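Local coordinates for beta-galactoside alpha-2,6-sialyltransferase (Photobacterium sp., PDB 2Z4T), which probably transfers sialic acid from a CMP-linked donor to galactosides such as lactose, forming an alpha-2,6 linkage, at residues Y297-P302 against E306-I311. Numbering follows the deposited sequence.
Sequences YLTLEP and ELRDYI. With MG (magnesium ion), chain M.
The guanidinium of Arg-308 turns one edge to Thr-299, whose OG1 lies close to its plane, 13° out of it, with CB at the same edge. The backbone O of Leu-298 approaches the guanidinium at a slant, 3.8 Å from Arg-308 NE. Arg-308 NE gives OG1 of Thr-299 the main bond, 2.7 Å long with an angle of 152° at the hydrogen. A second bond, from Arg-308 NH2 to the same Thr-299 OG1, is weak, longer at 3.1 Å and more bent. The hydroxyl of Thr-299 sits beside its own backbone N (chi1 -70°), pointing at the arginine, while CG2 rests alongside NH2. Bends at chi2 and chi3 bring the Arg-308 chain round to this edge.

Inward from the polar pair, Leu-298 CB abuts Arg-308 CB at 3.6 Å, where the backbones come nearest. The two methyls of Leu-298 then divide the work. CD1 lies over Arg-308 CA and meets Ile-311 CD1 at 3.9 Å, the side chains crossing at about a right angle; CD2 reaches Leu-307 CD2 at 4.1 Å. Leu-240 of helix 234-243 touches both Leu-298 and Leu-307, joining this apolar patch to the neighbouring helix.

Two short consecutive helices, 297-300 and 305-311, thus pack against each other across a tight connection in this GT-B enzyme. Where the first helix gives way to the connecting turn, Glu-301 binds a magnesium ion through OE1 at 2.5 Å; Ser-303 belongs to the same site, and Arg-244 also hydrogen-bonds OE1. The contact therefore has a buried apolar side and a more exposed polar one, where a neutral hydroxyl accepts mainly from NE. These bonds probably fix the rotation of the guanidinium at its NE side; the hydroxyl itself would leave the positive charge uncompensated within this contact.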
loop_
_atom_site.group_PDB
_atom_site.type_symbol
_atom_site.label_atom_id
_atom_site.label_comp_id
_atom_site.label_asym_id
_atom_site.label_seq_id
_atom_site.Cartn_x
_atom_site.Cartn_y
_atom_site.Cartn_z
ATOM N N TYR A 297 10.049 17.295 -4.296
ATOM C CA TYR A 297 11.280 17.438 -3.541
ATOM C C TYR A 297 12.523 17.287 -4.430
ATOM O O TYR A 297 13.522 17.994 -4.229
ATOM C CB TYR A 297 11.342 16.455 -2.372
ATOM C CG TYR A 297 12.462 16.783 -1.431
ATOM C CD1 TYR A 297 12.423 17.955 -0.673
ATOM C CD2 TYR A 297 13.577 15.945 -1.304
ATOM C CE1 TYR A 297 13.438 18.277 0.207
ATOM C CE2 TYR A 297 14.613 16.256 -0.410
ATOM C CZ TYR A 297 14.535 17.428 0.336
ATOM O OH TYR A 297 15.546 17.796 1.201
ATOM N N LEU A 298 12.473 16.386 -5.415
ATOM C CA LEU A 298 13.633 16.234 -6.307
ATOM C C LEU A 298 13.865 17.429 -7.260
ATOM O O LEU A 298 14.877 17.476 -7.958
ATOM C CB LEU A 298 13.592 14.915 -7.078
ATOM C CG LEU A 298 13.619 13.633 -6.251
ATOM C CD1 LEU A 298 13.927 12.421 -7.158
ATOM C CD2 LEU A 298 14.598 13.733 -5.080
ATOM N N THR A 299 12.951 18.401 -7.253
ATOM C CA THR A 299 13.032 19.589 -8.104
ATOM C C THR A 299 13.276 20.816 -7.241
ATOM O O THR A 299 14.133 21.653 -7.559
ATOM C CB THR A 299 11.731 19.771 -8.923
ATOM O OG1 THR A 299 11.648 18.739 -9.911
ATOM C CG2 THR A 299 11.669 21.167 -9.613
ATOM N N LEU A 300 12.512 20.921 -6.152
ATOM C CA LEU A 300 12.718 21.953 -5.129
ATOM C C LEU A 300 14.173 22.042 -4.630
ATOM O O LEU A 300 14.657 23.151 -4.375
ATOM C CB LEU A 300 11.775 21.706 -3.954
ATOM C CG LEU A 300 10.291 22.033 -4.216
ATOM C CD1 LEU A 300 9.392 21.451 -3.141
ATOM C CD2 LEU A 300 10.063 23.556 -4.349
ATOM N N GLU A 301 14.850 20.893 -4.463
ATOM C CA GLU A 301 16.289 20.863 -4.138
ATOM C C GLU A 301 17.142 20.777 -5.402
ATOM O O GLU A 301 17.270 19.707 -5.991
ATOM C CB GLU A 301 16.655 19.692 -3.233
ATOM C CG GLU A 301 16.098 19.761 -1.821
ATOM C CD GLU A 301 16.866 20.709 -0.926
ATOM O OE1 GLU A 301 17.931 21.208 -1.361
ATOM O OE2 GLU A 301 16.403 20.940 0.219
ATOM N N PRO A 302 17.754 21.897 -5.810
ATOM C CA PRO A 302 18.563 21.839 -7.035
ATOM C C PRO A 302 19.612 20.713 -7.037
ATOM O O PRO A 302 19.851 20.098 -8.076
ATOM C CB PRO A 302 19.235 23.222 -7.095
ATOM C CG PRO A 302 18.410 24.104 -6.230
ATOM C CD PRO A 302 17.741 23.240 -5.193
ATOM N N GLU A 306 20.111 15.834 -10.340
ATOM C CA GLU A 306 20.833 14.639 -10.840
ATOM C C GLU A 306 20.059 13.348 -10.542
ATOM O O GLU A 306 19.901 12.494 -11.425
ATOM C CB GLU A 306 22.249 14.532 -10.253
ATOM C CG GLU A 306 23.381 14.930 -11.169
ATOM C CD GLU A 306 24.720 15.060 -10.418
ATOM O OE1 GLU A 306 25.600 14.175 -10.594
ATOM O OE2 GLU A 306 24.885 16.041 -9.637
ATOM N N LEU A 307 19.570 13.212 -9.306
ATOM C CA LEU A 307 18.814 12.014 -8.925
ATOM C C LEU A 307 17.491 11.952 -9.675
ATOM O O LEU A 307 17.105 10.892 -10.188
ATOM C CB LEU A 307 18.585 11.934 -7.408
ATOM C CG LEU A 307 17.779 10.709 -6.977
ATOM C CD1 LEU A 307 18.540 9.440 -7.271
ATOM C CD2 LEU A 307 17.429 10.786 -5.525
ATOM N N ARG A 308 16.812 13.097 -9.744
ATOM C CA ARG A 308 15.598 13.225 -10.542
ATOM C C ARG A 308 15.819 12.781 -12.004
ATOM O O ARG A 308 15.029 11.983 -12.520
ATOM C CB ARG A 308 14.982 14.623 -10.391
ATOM C CG ARG A 308 14.751 15.358 -11.676
ATOM C CD ARG A 308 13.418 16.011 -11.758
ATOM N NE ARG A 308 13.455 17.438 -11.431
ATOM C CZ ARG A 308 14.145 18.383 -12.078
ATOM N NH1 ARG A 308 14.941 18.087 -13.097
ATOM N NH2 ARG A 308 14.057 19.646 -11.672
ATOM N N ASP A 309 16.904 13.257 -12.636
ATOM C CA ASP A 309 17.323 12.784 -13.975
ATOM C C ASP A 309 17.482 11.280 -14.001
ATOM O O ASP A 309 17.024 10.620 -14.931
ATOM C CB ASP A 309 18.685 13.367 -14.405
ATOM C CG ASP A 309 18.611 14.831 -14.781
ATOM O OD1 ASP A 309 17.477 15.365 -14.856
ATOM O OD2 ASP A 309 19.694 15.445 -14.995
ATOM N N TYR A 310 18.160 10.760 -12.980
ATOM C CA TYR A 310 18.549 9.362 -12.932
ATOM C C TYR A 310 17.350 8.420 -12.811
ATOM O O TYR A 310 17.337 7.346 -13.438
ATOM C CB TYR A 310 19.526 9.135 -11.785
ATOM C CG TYR A 310 20.225 7.804 -11.830
ATOM C CD1 TYR A 310 21.377 7.623 -12.610
ATOM C CD2 TYR A 310 19.749 6.716 -11.089
ATOM C CE1 TYR A 310 22.044 6.396 -12.652
ATOM C CE2 TYR A 310 20.404 5.500 -11.120
ATOM C CZ TYR A 310 21.558 5.341 -11.906
ATOM O OH TYR A 310 22.210 4.127 -11.944
ATOM N N ILE A 311 16.355 8.807 -12.008
ATOM C CA ILE A 311 15.126 8.027 -11.914
ATOM C C ILE A 311 14.289 8.186 -13.200
ATOM O O ILE A 311 13.532 7.267 -13.569
ATOM C CB ILE A 311 14.318 8.374 -10.647
ATOM C CG1 ILE A 311 15.158 8.069 -9.401
ATOM C CG2 ILE A 311 13.033 7.561 -10.589
ATOM C CD1 ILE A 311 14.713 8.738 -8.142
HETATM MG MG MG M . 19.588 21.104 -3.230
#